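Local coordinates for protein mannose recognizing lectin (Marasmius oreades, PDB 4TKC) that binds mannose and probably acts as a carbohydrate-recognising lectin, at residues A[29-33]-A[42-46]. Residues are numbered along the deposited sequence; the frame is centred on the assembly and turned at random.
Sequences RVEFR and LFLDD
Glu-31 and Phe-43 form the antiparallel hydrogen-bonded pair of this beta hairpin: Glu-31 N meets Phe-43 O at 3.0 Å, and Phe-43 N meets Glu-31 O at 2.8 Å. Val-30 with Leu-44 and Phe-32 with Leu-42 are the flanking non-hydrogen-bonded pairs. Beyond the strand end, Asp-45 N bonds to Arg-29 O at 2.8 Å. Water 1 links Arg-29 O to Asp-46 N.

Arg-29 grips Asp-45 side-on in a salt bridge, with the two planes nearly coplanar. Arg-29 NE donates to the syn lone pair of Asp-45 OD1 at 2.9 Å, almost straight (172°). Arg-29 NH2 donates to Asp-45 OD2 at 2.8 Å. A bend at chi3 (55°) turns the guanidinium alongside the carboxylate. Leu-44 CD1 lies over one face of the Arg-29 guanidinium.

The Arg-33 guanidinium stacks flat on the Phe-43 ring, planes 12° apart, with NH1 offset toward the ring rim. Arg-33 NE bonds to Glu-31 OE1 at 2.8 Å, and NH2 to Asp-46 OD1. Water 2 joins NH1 to the same Asp-46 oxygen. His-5 holds Glu-31 OE2.

On the other face, Leu-42 CD1 packs against Val-30 CG1 and Phe-32 CB. Cys-95 and Leu-93 of strand 92-95 extend this apolar layer.

The hairpin supplies the middle strands of one four-stranded sheet of the beta-prism II fold. Its apolar face packs inward; on the polar face Arg-33 probably offsets the negative charges of Glu-31 and Asp-46.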
loop_
_atom_site.group_PDB
_atom_site.type_symbol
_atom_site.label_atom_id
_atom_site.label_comp_id
_atom_site.label_asym_id
_atom_site.label_seq_id
_atom_site.Cartn_x
_atom_site.Cartn_y
_atom_site.Cartn_z
ATOM N N ARG A 29 -10.893 -14.317 11.091
ATOM C CA ARG A 29 -11.301 -15.508 10.309
ATOM C C ARG A 29 -11.276 -15.286 8.808
ATOM O O ARG A 29 -11.103 -16.239 8.059
ATOM C CB ARG A 29 -12.694 -16.010 10.710
ATOM C CG ARG A 29 -12.858 -16.341 12.195
ATOM C CD ARG A 29 -14.215 -16.946 12.518
ATOM N NE ARG A 29 -14.475 -18.135 11.697
ATOM C CZ ARG A 29 -15.677 -18.618 11.399
ATOM N NH1 ARG A 29 -16.784 -18.057 11.889
ATOM N NH2 ARG A 29 -15.732 -19.545 10.456
ATOM N N VAL A 30 -11.365 -14.032 8.368
ATOM C CA VAL A 30 -11.554 -13.766 6.951
ATOM C C VAL A 30 -10.361 -12.913 6.487
ATOM O O VAL A 30 -10.079 -11.901 7.112
ATOM C CB VAL A 30 -12.877 -13.014 6.684
ATOM C CG1 VAL A 30 -13.137 -12.914 5.178
ATOM C CG2 VAL A 30 -14.071 -13.717 7.372
ATOM N N GLU A 31 -9.679 -13.379 5.444
ATOM C CA GLU A 31 -8.430 -12.754 4.998
ATOM C C GLU A 31 -8.477 -12.622 3.489
ATOM O O GLU A 31 -8.656 -13.597 2.743
ATOM C CB GLU A 31 -7.248 -13.609 5.454
ATOM C CG GLU A 31 -5.903 -12.886 5.334
ATOM C CD GLU A 31 -4.773 -13.693 5.926
ATOM O OE1 GLU A 31 -4.669 -14.887 5.596
ATOM O OE2 GLU A 31 -3.910 -13.099 6.602
ATOM N N PHE A 32 -8.129 -11.414 3.025
ATOM C CA PHE A 32 -8.090 -11.073 1.617
ATOM C C PHE A 32 -6.615 -10.847 1.266
ATOM O O PHE A 32 -5.990 -9.833 1.632
ATOM C CB PHE A 32 -8.885 -9.814 1.347
ATOM C CG PHE A 32 -8.911 -9.404 -0.099
ATOM C CD1 PHE A 32 -9.329 -10.273 -1.097
ATOM C CD2 PHE A 32 -8.401 -8.177 -0.486
ATOM C CE1 PHE A 32 -9.386 -9.883 -2.417
ATOM C CE2 PHE A 32 -8.440 -7.791 -1.810
ATOM C CZ PHE A 32 -8.939 -8.640 -2.770
ATOM N N ARG A 33 -6.064 -11.812 0.541
ATOM C CA ARG A 33 -4.619 -11.936 0.342
ATOM C C ARG A 33 -4.216 -11.657 -1.082
ATOM O O ARG A 33 -4.884 -12.080 -2.031
ATOM C CB ARG A 33 -4.244 -13.416 0.559
ATOM C CG ARG A 33 -4.640 -14.034 1.865
ATOM C CD ARG A 33 -4.443 -15.545 1.831
ATOM N NE ARG A 33 -4.822 -16.095 3.126
ATOM C CZ ARG A 33 -4.828 -17.380 3.451
ATOM N NH1 ARG A 33 -4.561 -18.315 2.528
ATOM N NH2 ARG A 33 -5.153 -17.719 4.706
ATOM N N LEU A 42 -9.620 -14.669 -1.223
ATOM C CA LEU A 42 -10.369 -14.394 -0.015
ATOM C C LEU A 42 -10.569 -15.752 0.650
ATOM O O LEU A 42 -11.269 -16.637 0.108
ATOM C CB LEU A 42 -11.745 -13.789 -0.345
ATOM C CG LEU A 42 -12.590 -13.312 0.836
ATOM C CD1 LEU A 42 -11.926 -12.120 1.521
ATOM C CD2 LEU A 42 -14.013 -12.990 0.386
ATOM N N PHE A 43 -10.059 -15.897 1.870
ATOM C CA PHE A 43 -10.079 -17.172 2.599
ATOM C C PHE A 43 -10.799 -17.031 3.931
ATOM O O PHE A 43 -10.755 -16.011 4.614
ATOM C CB PHE A 43 -8.619 -17.635 2.845
ATOM C CG PHE A 43 -8.110 -18.618 1.828
ATOM C CD1 PHE A 43 -7.533 -18.192 0.637
ATOM C CD2 PHE A 43 -8.270 -19.971 2.028
ATOM C CE1 PHE A 43 -7.118 -19.105 -0.321
ATOM C CE2 PHE A 43 -7.862 -20.891 1.082
ATOM C CZ PHE A 43 -7.287 -20.462 -0.094
ATOM N N LEU A 44 -11.546 -18.077 4.254
ATOM C CA LEU A 44 -12.134 -18.283 5.586
ATOM C C LEU A 44 -11.312 -19.325 6.359
ATOM O O LEU A 44 -11.127 -20.459 5.873
ATOM C CB LEU A 44 -13.576 -18.808 5.470
ATOM C CG LEU A 44 -14.346 -18.935 6.789
ATOM C CD1 LEU A 44 -14.501 -17.613 7.553
ATOM C CD2 LEU A 44 -15.725 -19.542 6.484
ATOM N N ASP A 45 -10.958 -18.992 7.599
ATOM C CA ASP A 45 -10.230 -19.885 8.503
ATOM C C ASP A 45 -9.008 -20.553 7.878
ATOM O O ASP A 45 -8.703 -21.701 8.196
ATOM C CB ASP A 45 -11.202 -20.938 9.028
ATOM C CG ASP A 45 -12.331 -20.323 9.770
ATOM O OD1 ASP A 45 -12.150 -19.326 10.484
ATOM O OD2 ASP A 45 -13.412 -20.923 9.719
ATOM N N ASP A 46 -8.302 -19.816 7.012
ATOM C CA ASP A 46 -7.092 -20.330 6.347
ATOM C C ASP A 46 -7.364 -21.702 5.686
ATOM O O ASP A 46 -6.446 -22.460 5.417
ATOM C CB ASP A 46 -5.927 -20.405 7.356
ATOM C CG ASP A 46 -4.580 -20.497 6.689
ATOM O OD1 ASP A 46 -4.425 -19.972 5.561
ATOM O OD2 ASP A 46 -3.696 -21.153 7.278
HETATM O O HOH W 1 -8.512 -17.036 6.385
HETATM O O HOH W 2 -4.632 -21.126 3.013
#